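RE68036p (Drosophila melanogaster, PDB 1SQH) is of unknown function but belongs to the acetyltransferase clan and may transfer an acyl group to glycine. Local coordinates at residues W225-L237 and S257-W271. Residues are numbered along the deposited sequence; the frame is centred on the assembly and turned at random.
Sequences WIFQNDFSGLGML and SREIARGEEITLTAW
Leu-234 fills the apolar centre, its CD1 resting 3.7 Å from CD1 of Leu-268 and 4.0 Å from CD1 of Ile-260, while its CB faces the small CB of Ala-270. Ile-260, with CG1 beside its backbone N (chi1 -68°) and an extended chain, drives CD1 up to the turn, 3.6 Å from CG of Gln-228 and against the Ser-232 carbonyl. One hydrogen bond joins the backbones, Leu-234 N to Thr-269 O, short at 2.7 Å and nearly straight. Gly-233 suits the step before it, since a CB there would collide with that same carbonyl. Asn-229 OD1 helps hold the turn, accepting N-H groups from Phe-231 and Gly-233 on opposite faces of its amide, the first closing an Asx turn. Where the strands part, water fills in: one molecule links Asn-229 ND2 to Thr-269 OG1, another Leu-234 O to Trp-271 N. Farther out, the Trp-271 indole sets its edge over one face of Phe-231, NE1 3.3 Å from CE1, planes at 67°. Replacing Phe-231 by alanine would probably leave the indole edge at NE1 without its aromatic face and the tryptophan less firmly fixed. At the polar edge Glu-264 forms a salt bridge with Lys-44 of helix 34-51, and Ser-232 OG is hydrogen-bonded to Asn-41 and Lys-44 there. Beside helix 248-263, strands 234-239 and 268-273 diverge at 41° between their short segments, consistent with the V-shaped splay of the GNAT fold; 147-157 pairs with 268-273.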
# COMPACT_ATOMS: atom_id res chain seq x y z
N TRP A 225 0.61 -16.69 6.15
CA TRP A 225 1.26 -15.46 6.61
C TRP A 225 0.45 -14.19 6.31
O TRP A 225 -0.47 -14.20 5.50
CB TRP A 225 2.65 -15.36 5.97
CG TRP A 225 2.59 -15.53 4.48
CD1 TRP A 225 2.26 -14.58 3.56
CD2 TRP A 225 2.74 -16.76 3.76
NE1 TRP A 225 2.19 -15.15 2.30
CE2 TRP A 225 2.48 -16.48 2.40
CE3 TRP A 225 3.07 -18.07 4.13
CZ2 TRP A 225 2.53 -17.47 1.41
CZ3 TRP A 225 3.12 -19.06 3.15
CH2 TRP A 225 2.85 -18.75 1.80
N ILE A 226 0.82 -13.11 6.98
CA ILE A 226 0.15 -11.82 6.81
C ILE A 226 1.20 -10.74 7.08
O ILE A 226 2.07 -10.90 7.93
CB ILE A 226 -1.06 -11.72 7.80
CG1 ILE A 226 -2.06 -10.67 7.31
CG2 ILE A 226 -0.57 -11.37 9.20
CD1 ILE A 226 -1.67 -9.26 7.63
N PHE A 227 1.13 -9.65 6.32
CA PHE A 227 2.10 -8.56 6.46
C PHE A 227 1.44 -7.25 6.84
O PHE A 227 0.21 -7.11 6.74
CB PHE A 227 2.79 -8.26 5.12
CG PHE A 227 3.89 -9.20 4.76
CD1 PHE A 227 3.61 -10.43 4.18
CD2 PHE A 227 5.22 -8.82 4.95
CE1 PHE A 227 4.64 -11.28 3.78
CE2 PHE A 227 6.26 -9.65 4.56
CZ PHE A 227 5.98 -10.88 3.97
N GLN A 228 2.25 -6.29 7.26
CA GLN A 228 1.75 -4.95 7.52
C GLN A 228 2.04 -4.37 6.13
O GLN A 228 3.05 -4.73 5.54
CB GLN A 228 2.59 -4.20 8.56
CG GLN A 228 2.02 -2.81 8.86
CD GLN A 228 2.67 -2.16 10.07
OE1 GLN A 228 2.09 -1.25 10.68
NE2 GLN A 228 3.87 -2.60 10.41
N ASN A 229 1.19 -3.49 5.61
CA ASN A 229 1.43 -2.99 4.26
C ASN A 229 1.92 -1.55 4.16
O ASN A 229 2.29 -0.93 5.16
CB ASN A 229 0.17 -3.18 3.40
CG ASN A 229 -0.95 -2.25 3.79
OD1 ASN A 229 -0.84 -1.46 4.73
ND2 ASN A 229 -2.05 -2.32 3.04
N ASP A 230 1.94 -1.01 2.94
CA ASP A 230 2.42 0.35 2.73
C ASP A 230 1.42 1.44 3.13
O ASP A 230 1.60 2.62 2.81
CB ASP A 230 2.91 0.54 1.28
CG ASP A 230 1.94 -0.04 0.24
OD1 ASP A 230 0.96 -0.72 0.60
OD2 ASP A 230 2.19 0.19 -0.97
N PHE A 231 0.38 1.03 3.86
CA PHE A 231 -0.62 1.95 4.37
C PHE A 231 -0.71 1.68 5.88
O PHE A 231 -1.64 2.13 6.55
CB PHE A 231 -2.00 1.71 3.73
CG PHE A 231 -2.11 2.24 2.32
CD1 PHE A 231 -1.72 1.45 1.24
CD2 PHE A 231 -2.59 3.53 2.09
CE1 PHE A 231 -1.81 1.94 -0.08
CE2 PHE A 231 -2.69 4.04 0.79
CZ PHE A 231 -2.30 3.24 -0.30
N SER A 232 0.28 0.94 6.38
CA SER A 232 0.38 0.56 7.79
C SER A 232 -0.76 -0.33 8.22
O SER A 232 -0.98 -0.56 9.41
CB SER A 232 0.44 1.80 8.69
OG SER A 232 1.64 2.51 8.47
N GLY A 233 -1.49 -0.84 7.23
CA GLY A 233 -2.61 -1.72 7.48
C GLY A 233 -2.24 -3.16 7.16
O GLY A 233 -1.07 -3.53 7.22
N LEU A 234 -3.23 -3.97 6.80
CA LEU A 234 -3.00 -5.38 6.48
C LEU A 234 -2.78 -5.62 5.01
O LEU A 234 -3.38 -4.96 4.17
CB LEU A 234 -4.19 -6.24 6.93
CG LEU A 234 -4.33 -6.79 8.35
CD1 LEU A 234 -3.94 -5.74 9.37
CD2 LEU A 234 -5.77 -7.26 8.56
N GLY A 235 -1.93 -6.60 4.70
CA GLY A 235 -1.68 -6.94 3.31
C GLY A 235 -1.05 -8.31 3.08
O GLY A 235 -0.56 -8.95 4.00
N MSE A 236 -1.08 -8.74 1.82
CA MSE A 236 -0.50 -10.01 1.38
C MSE A 236 -0.87 -11.22 2.22
O MSE A 236 -0.03 -12.10 2.45
CB MSE A 236 1.02 -9.87 1.34
CG MSE A 236 1.50 -8.88 0.30
SE MSE A 236 3.11 -7.99 0.87
CE MSE A 236 2.25 -6.57 1.90
N LEU A 237 -2.12 -11.28 2.67
CA LEU A 237 -2.58 -12.41 3.47
C LEU A 237 -2.65 -13.63 2.57
O LEU A 237 -3.05 -13.54 1.42
CB LEU A 237 -3.97 -12.15 4.05
CG LEU A 237 -4.64 -13.34 4.75
CD1 LEU A 237 -3.81 -13.72 5.98
CD2 LEU A 237 -6.07 -12.99 5.17
N SER A 257 -4.27 -7.14 13.11
CA SER A 257 -5.04 -5.92 13.39
C SER A 257 -4.77 -5.45 14.82
O SER A 257 -4.50 -4.27 15.08
CB SER A 257 -6.54 -6.17 13.18
OG SER A 257 -6.84 -6.42 11.82
N ARG A 258 -4.87 -6.39 15.76
CA ARG A 258 -4.61 -6.10 17.17
C ARG A 258 -3.17 -5.64 17.37
O ARG A 258 -2.94 -4.59 17.97
CB ARG A 258 -4.84 -7.34 18.02
CG ARG A 258 -6.26 -7.55 18.47
CD ARG A 258 -6.45 -7.07 19.90
NE ARG A 258 -5.47 -7.65 20.82
CZ ARG A 258 -5.74 -7.98 22.08
NH1 ARG A 258 -6.96 -7.80 22.56
NH2 ARG A 258 -4.78 -8.44 22.86
N GLU A 259 -2.22 -6.42 16.87
CA GLU A 259 -0.81 -6.08 17.05
C GLU A 259 -0.47 -4.69 16.54
O GLU A 259 0.23 -3.93 17.22
CB GLU A 259 0.12 -7.11 16.38
CG GLU A 259 1.62 -6.79 16.58
CD GLU A 259 2.57 -7.87 16.05
OE1 GLU A 259 3.76 -7.56 15.87
OE2 GLU A 259 2.14 -9.02 15.83
N ILE A 260 -0.96 -4.35 15.35
CA ILE A 260 -0.66 -3.03 14.81
C ILE A 260 -1.27 -1.94 15.66
O ILE A 260 -0.61 -0.97 16.01
CB ILE A 260 -1.17 -2.87 13.35
CG1 ILE A 260 -0.38 -3.79 12.41
CG2 ILE A 260 -1.03 -1.40 12.91
CD1 ILE A 260 -0.83 -3.71 10.95
N ALA A 261 -2.55 -2.09 15.99
CA ALA A 261 -3.25 -1.08 16.78
C ALA A 261 -2.66 -0.85 18.16
O ALA A 261 -2.72 0.25 18.70
CB ALA A 261 -4.73 -1.45 16.90
N ARG A 262 -2.07 -1.89 18.74
CA ARG A 262 -1.51 -1.71 20.07
C ARG A 262 -0.07 -1.23 20.04
O ARG A 262 0.49 -0.86 21.06
CB ARG A 262 -1.63 -3.01 20.86
CG ARG A 262 -3.07 -3.43 21.04
CD ARG A 262 -3.27 -4.11 22.37
NE ARG A 262 -4.67 -4.44 22.62
CZ ARG A 262 -5.10 -4.95 23.78
NH1 ARG A 262 -4.24 -5.18 24.76
NH2 ARG A 262 -6.38 -5.23 23.94
N GLY A 263 0.52 -1.23 18.85
CA GLY A 263 1.89 -0.78 18.71
C GLY A 263 1.94 0.63 18.16
O GLY A 263 2.95 1.32 18.28
N GLU A 264 0.85 1.07 17.54
CA GLU A 264 0.83 2.42 17.00
C GLU A 264 -0.60 2.87 16.84
O GLU A 264 -1.53 2.05 16.75
CB GLU A 264 1.58 2.48 15.65
CG GLU A 264 0.83 1.84 14.46
CD GLU A 264 1.73 1.61 13.24
OE1 GLU A 264 2.18 0.46 13.03
OE2 GLU A 264 1.99 2.58 12.49
N GLU A 265 -0.80 4.18 16.83
CA GLU A 265 -2.14 4.71 16.69
C GLU A 265 -2.53 5.09 15.27
O GLU A 265 -2.20 6.16 14.79
CB GLU A 265 -2.34 5.93 17.59
CG GLU A 265 -3.79 6.41 17.59
CD GLU A 265 -4.02 7.67 18.42
OE1 GLU A 265 -3.51 8.74 18.02
OE2 GLU A 265 -4.71 7.58 19.46
N ILE A 266 -3.21 4.18 14.59
CA ILE A 266 -3.72 4.45 13.26
C ILE A 266 -4.90 3.55 12.97
O ILE A 266 -5.13 2.54 13.64
CB ILE A 266 -2.68 4.24 12.12
CG1 ILE A 266 -1.74 3.10 12.47
CG2 ILE A 266 -1.99 5.54 11.80
CD1 ILE A 266 -2.37 1.74 12.42
N THR A 267 -5.67 3.95 11.97
CA THR A 267 -6.82 3.19 11.53
C THR A 267 -6.27 1.96 10.83
O THR A 267 -5.29 2.06 10.08
CB THR A 267 -7.60 4.00 10.50
OG1 THR A 267 -7.74 5.34 10.97
CG2 THR A 267 -8.96 3.38 10.25
N LEU A 268 -6.85 0.80 11.08
CA LEU A 268 -6.39 -0.39 10.38
C LEU A 268 -7.14 -0.41 9.05
O LEU A 268 -8.31 0.00 8.99
CB LEU A 268 -6.72 -1.64 11.19
CG LEU A 268 -5.65 -2.16 12.14
CD1 LEU A 268 -4.48 -2.66 11.30
CD2 LEU A 268 -5.19 -1.06 13.12
N THR A 269 -6.49 -0.86 7.98
CA THR A 269 -7.17 -0.93 6.69
C THR A 269 -6.58 -2.08 5.90
O THR A 269 -5.62 -2.71 6.33
CB THR A 269 -6.97 0.35 5.84
OG1 THR A 269 -5.59 0.49 5.52
CG2 THR A 269 -7.44 1.59 6.60
N ALA A 270 -7.17 -2.35 4.75
CA ALA A 270 -6.68 -3.41 3.87
C ALA A 270 -7.20 -3.16 2.47
O ALA A 270 -8.36 -2.76 2.28
CB ALA A 270 -7.14 -4.77 4.36
N TRP A 271 -6.34 -3.40 1.49
CA TRP A 271 -6.69 -3.25 0.09
C TRP A 271 -6.89 -4.65 -0.48
O TRP A 271 -5.97 -5.45 -0.49
CB TRP A 271 -5.57 -2.55 -0.67
CG TRP A 271 -5.60 -1.06 -0.57
CD1 TRP A 271 -4.63 -0.25 -0.02
CD2 TRP A 271 -6.60 -0.18 -1.09
NE1 TRP A 271 -4.98 1.08 -0.18
CE2 TRP A 271 -6.18 1.14 -0.84
CE3 TRP A 271 -7.82 -0.40 -1.76
CZ2 TRP A 271 -6.94 2.26 -1.23
CZ3 TRP A 271 -8.57 0.71 -2.14
CH2 TRP A 271 -8.13 2.02 -1.88
O HOH W 1 -4.40 -0.94 3.53
O HOH W 2 -4.05 1.01 7.75
O HOH W 3 -4.37 -5.14 1.83